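Local structure of Exo-beta-1,3-glucanase (Streptomyces sp. SirexAA-E, 4PEY) at residues A[80-85]-A[113-117]; A[272-276]-A[294-299]; A[351-355]-A[388-394]; A[494-498]-A[526-530]. The protein hydrolyses laminarin and laminarioligosaccharides as an exo-beta-1,3-glucanase, working from the non-reducing ends and yielding glucose and laminaribiose. The protein carries 1 engineered substitution. One frame throughout, in Å; residues are numbered along the deposited sequence.

Contact 1 (A[80-85]-A[113-117]); sequences LGLNPD and ENLAL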
loop_
_atom_site.group_PDB
_atom_site.type_symbol
_atom_site.label_atom_id
_atom_site.label_comp_id
_atom_site.label_asym_id
_atom_site.label_seq_id
_atom_site.Cartn_x
_atom_site.Cartn_y
_atom_site.Cartn_z
ATOM N N LEU A 80 20.718 2.332 5.051
ATOM C CA LEU A 80 20.950 3.771 5.029
ATOM C C LEU A 80 22.002 4.175 3.992
ATOM O O LEU A 80 22.585 5.250 4.078
ATOM C CB LEU A 80 21.369 4.254 6.422
ATOM C CG LEU A 80 20.297 4.215 7.517
ATOM C CD1 LEU A 80 20.928 4.389 8.908
ATOM C CD2 LEU A 80 19.224 5.282 7.268
ATOM N N GLY A 81 22.234 3.315 3.006
ATOM C CA GLY A 81 23.098 3.675 1.898
ATOM C C GLY A 81 22.331 4.422 0.825
ATOM O O GLY A 81 21.100 4.448 0.824
ATOM N N LEU A 82 23.058 5.033 -0.100
ATOM C CA LEU A 82 22.427 5.663 -1.244
ATOM C C LEU A 82 21.875 4.582 -2.168
ATOM O O LEU A 82 20.855 4.773 -2.833
ATOM C CB LEU A 82 23.420 6.561 -1.983
ATOM C CG LEU A 82 22.859 7.371 -3.147
ATOM C CD1 LEU A 82 21.737 8.298 -2.688
ATOM C CD2 LEU A 82 23.978 8.154 -3.799
ATOM N N ASN A 83 22.554 3.437 -2.185
ATOM C CA ASN A 83 22.170 2.309 -3.020
ATOM C C ASN A 83 21.954 1.045 -2.178
ATOM O O ASN A 83 22.555 0.896 -1.110
ATOM C CB ASN A 83 23.240 2.076 -4.094
ATOM C CG ASN A 83 23.282 3.193 -5.125
ATOM O OD1 ASN A 83 24.265 3.934 -5.227
ATOM N ND2 ASN A 83 22.207 3.322 -5.893
ATOM N N PRO A 84 21.086 0.133 -2.644
ATOM C CA PRO A 84 20.768 -1.050 -1.827
ATOM C C PRO A 84 21.995 -1.906 -1.475
ATOM O O PRO A 84 22.100 -2.392 -0.349
ATOM C CB PRO A 84 19.790 -1.838 -2.713
ATOM C CG PRO A 84 19.227 -0.833 -3.658
ATOM C CD PRO A 84 20.298 0.182 -3.891
ATOM N N ASP A 85 22.920 -2.082 -2.413
ATOM C CA ASP A 85 24.074 -2.942 -2.152
ATOM C C ASP A 85 25.072 -2.299 -1.183
ATOM O O ASP A 85 26.034 -2.941 -0.779
ATOM C CB ASP A 85 24.767 -3.323 -3.464
ATOM C CG ASP A 85 23.931 -4.279 -4.302
ATOM O OD1 ASP A 85 23.702 -5.425 -3.850
ATOM O OD2 ASP A 85 23.488 -3.887 -5.401
ATOM N N GLU A 113 13.134 -1.983 2.970
ATOM C CA GLU A 113 13.613 -1.081 1.926
ATOM C C GLU A 113 15.137 -0.929 1.909
ATOM O O GLU A 113 15.781 -0.881 2.952
ATOM C CB GLU A 113 12.949 0.299 2.093
ATOM C CG GLU A 113 13.289 1.333 1.021
ATOM C CD GLU A 113 12.403 2.568 1.101
ATOM O OE1 GLU A 113 12.003 2.963 2.226
ATOM O OE2 GLU A 113 12.096 3.148 0.036
ATOM N N ASN A 114 15.706 -0.855 0.710
ATOM C CA ASN A 114 17.084 -0.371 0.538
ATOM C C ASN A 114 18.142 -1.251 1.205
ATOM O O ASN A 114 19.082 -0.758 1.841
ATOM C CB ASN A 114 17.192 1.079 1.052
ATOM C CG ASN A 114 18.421 1.805 0.512
ATOM O OD1 ASN A 114 18.884 1.524 -0.594
ATOM N ND2 ASN A 114 18.947 2.751 1.293
ATOM N N LEU A 115 17.984 -2.559 1.027
ATOM C CA LEU A 115 18.935 -3.550 1.521
ATOM C C LEU A 115 19.277 -4.553 0.435
ATOM O O LEU A 115 18.441 -4.852 -0.429
ATOM C CB LEU A 115 18.369 -4.312 2.727
ATOM C CG LEU A 115 18.112 -3.546 4.021
ATOM C CD1 LEU A 115 17.165 -4.326 4.907
ATOM C CD2 LEU A 115 19.424 -3.292 4.743
ATOM N N ALA A 116 20.492 -5.093 0.497
ATOM C CA ALA A 116 20.845 -6.273 -0.291
ATOM C C ALA A 116 20.853 -7.493 0.632
ATOM O O ALA A 116 21.372 -7.425 1.754
ATOM C CB ALA A 116 22.197 -6.099 -0.975
ATOM N N LEU A 117 20.249 -8.589 0.176
ATOM C CA LEU A 117 20.126 -9.800 0.989
ATOM C C LEU A 117 20.824 -10.983 0.332
ATOM O O LEU A 117 20.649 -11.239 -0.865
ATOM C CB LEU A 117 18.658 -10.159 1.224
ATOM C CG LEU A 117 17.757 -9.061 1.776
ATOM C CD1 LEU A 117 16.343 -9.602 1.920
ATOM C CD2 LEU A 117 18.271 -8.538 3.112
HETATM O O HOH W 1 21.572 0.714 1.562
#
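N114 swings CG away from its own backbone N (chi1 -161°), which carries its amide across to the carbonyl of G81. Here ND2 donates to G81 O over 2.8 Å, a nearly straight bond (165° at the hydrogen) with the acceptor lying in the plane of the amide. The same ND2 also donates to G79 O, just before the segment 80-85, so one nitrogen grips the backbone twice as the chain leaves strand 75-79. The carbonyl end of the amide turns to P84, whose side chain crosses that of N114 at about a right angle; OD1 stands 3.3 Å from P84 N, a nitrogen with no hydrogen to give, and takes a weak bond from R136. N114 itself sits at positive phi and psi, a left-handed conformation that asparagine tolerates better than most residues. Water 1 completes the join: it accepts from G81 N and donates to N83 O and to N114 O, the last at 2.9 Å. Beyond P84, the D85 carboxylate folds in beside its own backbone N, and OD1 rests 3.3 Å from the CB of A116, while its hydrogen bond goes to H138. The small methyl of A116 leaves room for this approach. At this bend of the beta-helix, therefore, a buried amide and one water satisfy backbone groups of G81 and N83, probably in place of strand pairing.

Contact 2 (A[272-276]-A[294-299]); sequences AETIN and VDQPIE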
loop_
_atom_site.group_PDB
_atom_site.type_symbol
_atom_site.label_atom_id
_atom_site.label_comp_id
_atom_site.label_asym_id
_atom_site.label_seq_id
_atom_site.Cartn_x
_atom_site.Cartn_y
_atom_site.Cartn_z
ATOM N N ALA A 272 -0.880 19.183 15.880
ATOM C CA ALA A 272 -1.092 19.549 14.491
ATOM C C ALA A 272 -0.736 21.022 14.264
ATOM O O ALA A 272 -0.240 21.381 13.201
ATOM C CB ALA A 272 -2.523 19.272 14.079
ATOM N N GLU A 273 -0.975 21.870 15.265
ATOM C CA GLU A 273 -0.588 23.274 15.163
ATOM C C GLU A 273 0.912 23.418 14.897
ATOM O O GLU A 273 1.327 24.191 14.031
ATOM C CB GLU A 273 -0.967 24.039 16.435
ATOM C CG GLU A 273 -0.759 25.547 16.331
ATOM C CD GLU A 273 -1.189 26.288 17.589
ATOM O OE1 GLU A 273 -2.257 25.948 18.142
ATOM O OE2 GLU A 273 -0.462 27.211 18.021
ATOM N N THR A 274 1.729 22.677 15.637
ATOM C CA THR A 274 3.178 22.773 15.458
ATOM C C THR A 274 3.600 22.159 14.124
ATOM O O THR A 274 4.417 22.729 13.401
ATOM C CB THR A 274 3.942 22.091 16.606
ATOM O OG1 THR A 274 3.643 22.756 17.840
ATOM C CG2 THR A 274 5.438 22.163 16.369
ATOM N N ILE A 275 3.038 21.001 13.797
ATOM C CA ILE A 275 3.328 20.351 12.525
ATOM C C ILE A 275 2.988 21.288 11.360
ATOM O O ILE A 275 3.772 21.443 10.409
ATOM C CB ILE A 275 2.547 19.027 12.392
ATOM C CG1 ILE A 275 3.095 17.989 13.379
ATOM C CG2 ILE A 275 2.608 18.497 10.961
ATOM C CD1 ILE A 275 2.160 16.821 13.622
ATOM N N ASN A 276 1.832 21.941 11.449
ATOM C CA ASN A 276 1.414 22.847 10.387
ATOM C C ASN A 276 2.303 24.080 10.290
ATOM O O ASN A 276 2.617 24.537 9.185
ATOM C CB ASN A 276 -0.047 23.251 10.582
ATOM C CG ASN A 276 -1.003 22.111 10.268
ATOM O OD1 ASN A 276 -0.614 21.109 9.655
ATOM N ND2 ASN A 276 -2.253 22.254 10.680
ATOM N N VAL A 294 -4.337 13.995 16.385
ATOM C CA VAL A 294 -4.413 15.396 15.982
ATOM C C VAL A 294 -5.843 15.924 16.169
ATOM O O VAL A 294 -6.815 15.217 15.903
ATOM C CB VAL A 294 -3.948 15.599 14.510
ATOM C CG1 VAL A 294 -2.472 15.265 14.368
ATOM C CG2 VAL A 294 -4.782 14.774 13.532
ATOM N N ASP A 295 -5.976 17.157 16.654
ATOM C CA ASP A 295 -7.305 17.724 16.884
ATOM C C ASP A 295 -7.738 18.641 15.740
ATOM O O ASP A 295 -8.836 19.198 15.753
ATOM C CB ASP A 295 -7.356 18.470 18.221
ATOM C CG ASP A 295 -6.452 19.678 18.265
ATOM O OD1 ASP A 295 -5.603 19.849 17.367
ATOM O OD2 ASP A 295 -6.586 20.464 19.228
ATOM N N GLN A 296 -6.859 18.787 14.757
ATOM C CA GLN A 296 -7.170 19.502 13.522
ATOM C C GLN A 296 -6.362 18.859 12.401
ATOM O O GLN A 296 -5.374 18.174 12.668
ATOM C CB GLN A 296 -6.849 20.996 13.640
ATOM C CG GLN A 296 -5.374 21.280 13.830
ATOM C CD GLN A 296 -5.067 22.759 13.960
ATOM O OE1 GLN A 296 -5.032 23.487 12.967
ATOM N NE2 GLN A 296 -4.839 23.210 15.191
ATOM N N PRO A 297 -6.776 19.069 11.139
ATOM C CA PRO A 297 -6.019 18.422 10.060
ATOM C C PRO A 297 -4.565 18.875 9.962
ATOM O O PRO A 297 -4.250 20.045 10.191
ATOM C CB PRO A 297 -6.780 18.843 8.796
ATOM C CG PRO A 297 -8.158 19.149 9.270
ATOM C CD PRO A 297 -7.995 19.728 10.637
ATOM N N ILE A 298 -3.686 17.934 9.636
ATOM C CA ILE A 298 -2.355 18.274 9.172
ATOM C C ILE A 298 -2.507 18.832 7.766
ATOM O O ILE A 298 -3.084 18.180 6.891
ATOM C CB ILE A 298 -1.412 17.049 9.184
ATOM C CG1 ILE A 298 -1.156 16.602 10.625
ATOM C CG2 ILE A 298 -0.107 17.353 8.446
ATOM C CD1 ILE A 298 -0.617 15.184 10.732
ATOM N N GLU A 299 -2.017 20.051 7.562
ATOM C CA GLU A 299 -2.167 20.738 6.287
ATOM C C GLU A 299 -0.825 20.895 5.596
ATOM O O GLU A 299 0.098 21.508 6.134
ATOM C CB GLU A 299 -2.825 22.109 6.488
ATOM C CG GLU A 299 -4.186 22.005 7.146
ATOM C CD GLU A 299 -5.019 23.250 6.992
ATOM O OE1 GLU A 299 -4.496 24.255 6.467
ATOM O OE2 GLU A 299 -6.200 23.218 7.402
HETATM O O HOH W 2 -3.217 18.292 17.623
HETATM O O HOH W 3 -3.383 21.402 17.220
HETATM O O HOH W 4 0.744 24.003 7.120
HETATM O O HOH W 5 -2.664 25.148 12.063
#
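The first turn of helix 272-280, closed by N276 N to A272 O, lies against 294-299 so that A272 CA is 5.5 Å from V294 CA and N276 CA 5.8 Å from E299 CA. N276 carries the polar half of the contact: its CG lies beside its own backbone N (chi1 -72°), which turns the amide to 297-299. OD1 accepts from E299 N at 2.7 Å, an almost straight bond that comes from above the carbonyl plane, while ND2 donates to P297 O at 3.0 Å, within both the amide plane and the plane of that carbonyl. An asparagine suits because one flat group offers acceptor and donor together, matching the N-H and C=O that flank I298. A leucine here would probably leave P297 O and E299 N without these mates. The small A272 lets CB fit against Q296 CG, 3.5 Å away, and against V294. Water 5 links N276 ND2 to Q296 OE1. On the inner side the CG2 methyls of I275 and I298 meet at 3.9 Å. The I298 backbone bonds A323 and K325, just before and within strand 324-326, so the helix covers the other edge of strand 298-300, the outermost of its sheet, with I275 reaching Y264, V266 and L285.

Contact 3 (A[351-355]-A[388-394]); sequences EVGSD and VVNSNDT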
loop_
_atom_site.group_PDB
_atom_site.type_symbol
_atom_site.label_atom_id
_atom_site.label_comp_id
_atom_site.label_asym_id
_atom_site.label_seq_id
_atom_site.Cartn_x
_atom_site.Cartn_y
_atom_site.Cartn_z
ATOM N N GLU A 351 -7.452 14.106 2.216
ATOM C CA GLU A 351 -7.847 14.858 1.027
ATOM C C GLU A 351 -6.618 15.328 0.273
ATOM O O GLU A 351 -5.748 15.979 0.850
ATOM C CB GLU A 351 -8.717 16.067 1.388
ATOM C CG GLU A 351 -10.063 15.698 1.965
ATOM C CD GLU A 351 -10.902 16.909 2.355
ATOM O OE1 GLU A 351 -10.589 18.040 1.917
ATOM O OE2 GLU A 351 -11.885 16.721 3.105
ATOM N N VAL A 352 -6.541 14.987 -1.010
ATOM C CA VAL A 352 -5.441 15.449 -1.851
ATOM C C VAL A 352 -5.993 16.488 -2.815
ATOM O O VAL A 352 -6.662 16.148 -3.798
ATOM C CB VAL A 352 -4.776 14.291 -2.631
ATOM C CG1 VAL A 352 -3.557 14.803 -3.397
ATOM C CG2 VAL A 352 -4.370 13.173 -1.680
ATOM N N GLY A 353 -5.731 17.758 -2.522
ATOM C CA GLY A 353 -6.312 18.843 -3.293
ATOM C C GLY A 353 -7.669 19.283 -2.768
ATOM O O GLY A 353 -8.314 18.553 -2.014
ATOM N N SER A 354 -8.101 20.477 -3.167
ATOM C CA SER A 354 -9.401 21.007 -2.757
ATOM C C SER A 354 -10.533 20.511 -3.655
ATOM O O SER A 354 -10.299 20.095 -4.786
ATOM C CB SER A 354 -9.382 22.540 -2.759
ATOM O OG SER A 354 -9.255 23.043 -4.080
ATOM N N ASP A 355 -11.763 20.566 -3.151
ATOM C CA ASP A 355 -12.928 20.217 -3.957
ATOM C C ASP A 355 -13.024 21.121 -5.194
ATOM O O ASP A 355 -13.033 22.343 -5.078
ATOM C CB ASP A 355 -14.201 20.325 -3.118
ATOM C CG ASP A 355 -15.429 19.816 -3.845
ATOM O OD1 ASP A 355 -15.327 18.798 -4.566
ATOM O OD2 ASP A 355 -16.500 20.441 -3.696
ATOM N N VAL A 388 -10.023 11.105 -0.595
ATOM C CA VAL A 388 -10.567 11.836 -1.731
ATOM C C VAL A 388 -9.397 12.423 -2.507
ATOM O O VAL A 388 -8.607 13.206 -1.954
ATOM C CB VAL A 388 -11.532 12.961 -1.302
ATOM C CG1 VAL A 388 -12.034 13.737 -2.524
ATOM C CG2 VAL A 388 -12.699 12.397 -0.508
ATOM N N VAL A 389 -9.254 12.024 -3.772
ATOM C CA VAL A 389 -8.175 12.566 -4.599
ATOM C C VAL A 389 -8.749 13.579 -5.582
ATOM O O VAL A 389 -9.351 13.210 -6.595
ATOM C CB VAL A 389 -7.417 11.465 -5.369
ATOM C CG1 VAL A 389 -6.304 12.074 -6.206
ATOM C CG2 VAL A 389 -6.854 10.433 -4.398
ATOM N N ASN A 390 -8.564 14.857 -5.266
ATOM C CA ASN A 390 -9.040 15.949 -6.105
ATOM C C ASN A 390 -8.006 16.404 -7.140
ATOM O O ASN A 390 -8.356 16.740 -8.275
ATOM C CB ASN A 390 -9.436 17.145 -5.229
ATOM C CG ASN A 390 -10.686 16.877 -4.415
ATOM O OD1 ASN A 390 -11.729 16.525 -4.969
ATOM N ND2 ASN A 390 -10.591 17.041 -3.098
ATOM N N SER A 391 -6.734 16.420 -6.747
ATOM C CA SER A 391 -5.688 17.000 -7.598
ATOM C C SER A 391 -5.393 16.191 -8.855
ATOM O O SER A 391 -5.172 14.974 -8.792
ATOM C CB SER A 391 -4.390 17.174 -6.810
ATOM O OG SER A 391 -4.552 18.115 -5.762
ATOM N N ASN A 392 -5.382 16.884 -9.991
ATOM C CA ASN A 392 -5.000 16.278 -11.261
ATOM C C ASN A 392 -3.579 15.729 -11.201
ATOM O O ASN A 392 -2.722 16.296 -10.513
ATOM C CB ASN A 392 -5.104 17.295 -12.406
ATOM C CG ASN A 392 -6.534 17.706 -12.707
ATOM O OD1 ASN A 392 -7.487 17.107 -12.222
ATOM N ND2 ASN A 392 -6.686 18.741 -13.520
ATOM N N ASP A 393 -3.360 14.631 -11.925
ATOM C CA ASP A 393 -2.051 14.004 -12.153
ATOM C C ASP A 393 -1.476 13.299 -10.927
ATOM O O ASP A 393 -0.336 12.849 -10.951
ATOM C CB ASP A 393 -1.037 15.038 -12.685
ATOM C CG ASP A 393 -1.525 15.719 -13.950
ATOM O OD1 ASP A 393 -1.552 15.053 -15.016
ATOM O OD2 ASP A 393 -1.910 16.909 -13.877
ATOM N N THR A 394 -2.265 13.188 -9.866
ATOM C CA THR A 394 -1.803 12.548 -8.636
ATOM C C THR A 394 -1.440 11.084 -8.887
ATOM O O THR A 394 -2.126 10.384 -9.650
ATOM C CB THR A 394 -2.883 12.645 -7.526
ATOM O OG1 THR A 394 -3.126 14.024 -7.230
ATOM C CG2 THR A 394 -2.458 11.921 -6.240
#
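Two successive rungs of the parallel sheet of a beta-helix meet here, at the point where strands 348-352 and 385-389 both end. E351 pairs with V388 and V352 with V389, and V352 N donates almost straight to V388 O at 2.9 Å. The next carbonyl does double duty: V352 O accepts from N390 N at 2.7 Å, in the carbonyl plane, and from S391 N at 3.0 Å, tilted out of that plane. N390 then curls CG back beside its own N (chi1 -70°), which brings ND2 to G353 O at 2.9 Å, from above the carbonyl plane, and lays CB against S354 O. An alanine in its place would probably leave G353 O without this donor and free the 353-355 loop to shift. G353 fits because its positive phi would jam a CB against the preceding carbonyl, and S391 OG already stands 3.1 Å from G353 CA. V352 CG1, anti to its N, reaches tip to tip toward T394 OG1, whose own hydrogen bond to S391 O spans the type II turn 391-394; D393 takes the positive-phi corner of that turn. Outward, D355 forms a salt bridge with K424, and S354 bonds D328. On the far side of strand 348-352, the E351 backbone bonds L324 and V326 of the preceding rung, while V389 carries the sheet on to H422 in strand 419-423.

Contact 4 (A[494-498]-A[526-530]); sequences MGSYC and LVVSL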
loop_
_atom_site.group_PDB
_atom_site.type_symbol
_atom_site.label_atom_id
_atom_site.label_comp_id
_atom_site.label_asym_id
_atom_site.label_seq_id
_atom_site.Cartn_x
_atom_site.Cartn_y
_atom_site.Cartn_z
ATOM N N MET A 494 -7.424 -6.723 -12.182
ATOM C CA MET A 494 -8.277 -6.241 -11.099
ATOM C C MET A 494 -9.218 -7.321 -10.603
ATOM O O MET A 494 -9.914 -7.953 -11.398
ATOM C CB MET A 494 -9.088 -5.029 -11.571
ATOM C CG MET A 494 -8.245 -3.976 -12.290
ATOM S SD MET A 494 -9.200 -2.607 -12.953
ATOM C CE MET A 494 -9.617 -1.766 -11.465
ATOM N N GLY A 495 -9.257 -7.506 -9.285
ATOM C CA GLY A 495 -10.088 -8.540 -8.685
ATOM C C GLY A 495 -10.880 -8.080 -7.478
ATOM O O GLY A 495 -10.388 -7.285 -6.667
ATOM N N SER A 496 -12.109 -8.584 -7.366
ATOM C CA SER A 496 -12.962 -8.349 -6.202
ATOM C C SER A 496 -13.446 -9.687 -5.654
ATOM O O SER A 496 -13.928 -10.516 -6.423
ATOM C CB SER A 496 -14.159 -7.464 -6.576
ATOM O OG SER A 496 -15.075 -7.339 -5.494
ATOM N N TYR A 497 -13.318 -9.895 -4.342
ATOM C CA TYR A 497 -13.677 -11.178 -3.720
ATOM C C TYR A 497 -14.803 -10.976 -2.708
ATOM O O TYR A 497 -14.867 -9.933 -2.058
ATOM C CB TYR A 497 -12.469 -11.825 -3.023
ATOM C CG TYR A 497 -11.159 -11.643 -3.758
ATOM C CD1 TYR A 497 -11.081 -11.789 -5.143
ATOM C CD2 TYR A 497 -9.997 -11.320 -3.068
ATOM C CE1 TYR A 497 -9.888 -11.596 -5.820
ATOM C CE2 TYR A 497 -8.805 -11.120 -3.736
ATOM C CZ TYR A 497 -8.751 -11.273 -5.110
ATOM O OH TYR A 497 -7.554 -11.081 -5.776
ATOM N N CYS A 498 -15.696 -11.953 -2.562
ATOM C CA CYS A 498 -16.727 -11.833 -1.533
ATOM C C CYS A 498 -16.655 -12.967 -0.515
ATOM O O CYS A 498 -16.209 -14.079 -0.801
ATOM C CB CYS A 498 -18.139 -11.753 -2.143
ATOM S SG CYS A 498 -18.829 -13.278 -2.836
ATOM N N LEU A 526 -11.591 -10.020 -12.647
ATOM C CA LEU A 526 -12.099 -11.253 -12.051
ATOM C C LEU A 526 -12.869 -10.982 -10.774
ATOM O O LEU A 526 -12.603 -10.001 -10.063
ATOM C CB LEU A 526 -10.931 -12.218 -11.802
ATOM C CG LEU A 526 -9.819 -11.722 -10.871
ATOM C CD1 LEU A 526 -9.431 -12.728 -9.782
ATOM C CD2 LEU A 526 -8.623 -11.230 -11.690
ATOM N N VAL A 527 -13.844 -11.845 -10.500
ATOM C CA VAL A 527 -14.502 -11.858 -9.197
ATOM C C VAL A 527 -14.459 -13.277 -8.635
ATOM O O VAL A 527 -14.414 -14.260 -9.379
ATOM C CB VAL A 527 -15.963 -11.333 -9.257
ATOM C CG1 VAL A 527 -15.986 -9.879 -9.729
ATOM C CG2 VAL A 527 -16.849 -12.220 -10.147
ATOM N N VAL A 528 -14.436 -13.381 -7.310
ATOM C CA VAL A 528 -14.274 -14.677 -6.661
ATOM C C VAL A 528 -15.119 -14.734 -5.399
ATOM O O VAL A 528 -15.051 -13.815 -4.569
ATOM C CB VAL A 528 -12.797 -14.965 -6.256
ATOM C CG1 VAL A 528 -12.641 -16.430 -5.882
ATOM C CG2 VAL A 528 -11.806 -14.576 -7.358
ATOM N N SER A 529 -15.924 -15.787 -5.260
ATOM C CA SER A 529 -16.583 -16.074 -3.991
ATOM C C SER A 529 -15.692 -16.972 -3.157
ATOM O O SER A 529 -15.274 -18.030 -3.621
ATOM C CB SER A 529 -17.938 -16.758 -4.206
ATOM O OG SER A 529 -18.449 -17.271 -2.982
ATOM N N LEU A 530 -15.418 -16.565 -1.922
ATOM C CA LEU A 530 -14.564 -17.362 -1.054
ATOM C C LEU A 530 -15.408 -18.429 -0.345
ATOM O O LEU A 530 -16.170 -18.139 0.586
ATOM C CB LEU A 530 -13.825 -16.457 -0.053
ATOM C CG LEU A 530 -13.077 -15.274 -0.700
ATOM C CD1 LEU A 530 -12.427 -14.385 0.348
ATOM C CD2 LEU A 530 -12.047 -15.766 -1.727
#
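The ring of Y497 has L526 CD1 at its edge, near the ring plane and 4.1 Å from CE1, while V528 CG2 approaches CD1 obliquely at 3.6 Å; W190 adds an edge-to-face ring contact, and Y497 OH bonds Q174. These residues belong to adjacent strands of a parallel beta-helix, 489-498 and 520-529, whose short segments run only 17° apart. L526, Y497 and V528 share one face, with G495 leaving it bare beside L526; CG of Y497 lies beside its own backbone N (chi1 -38°), which lays the ring alongside V528, the two pointing the same way. A CB on G495 would be crowded by L526 CG and Y497 CE1, which is why the smallest residue suits that place. On the opposite face the polar S496 bonds N457 and Y536 from beside V527, and C498 SG lies 3.8 Å from S529 CB. Between the strands the backbone bonds alternate: M494 O, L526 O, S496 O and V528 O each accept from the facing strand. Near the catalytic pocket, the Y497 side chain is about 4 Å from that of the substrate-binding Q173 and about 5 Å from that of A458, engineered at the inferred proton-donor position; L530 comes about 4 Å from a bound glucose unit. L530 CG also packs 3.4 Å from C498 O, the same carbonyl that accepts L530 N at 2.8 Å, with the hydrogen nearly in line at 169°.

How the contacts relate
Starting from the N terminus, the four contacts follow in series, none enclosing or crossing another. Contact 1 closes a loop of 27 intervening residues in the first run of coils. Contact 2 closes a 17-residue loop and sets helix 272-280 against the edge strand 298-300 of the parallel sheet in the second run. Contact 3, closing 32 residues, joins the third and fourth strands of that sheet, its nearest atoms about 7 Å from those of contact 2. Contact 4 closes 27 residues and pairs late strands at the glycan pocket, on the opposite side of the chain's centre from contacts 1 and 2. Each therefore ties near neighbours in a solenoid, as in the tandem beta-helices of family 55.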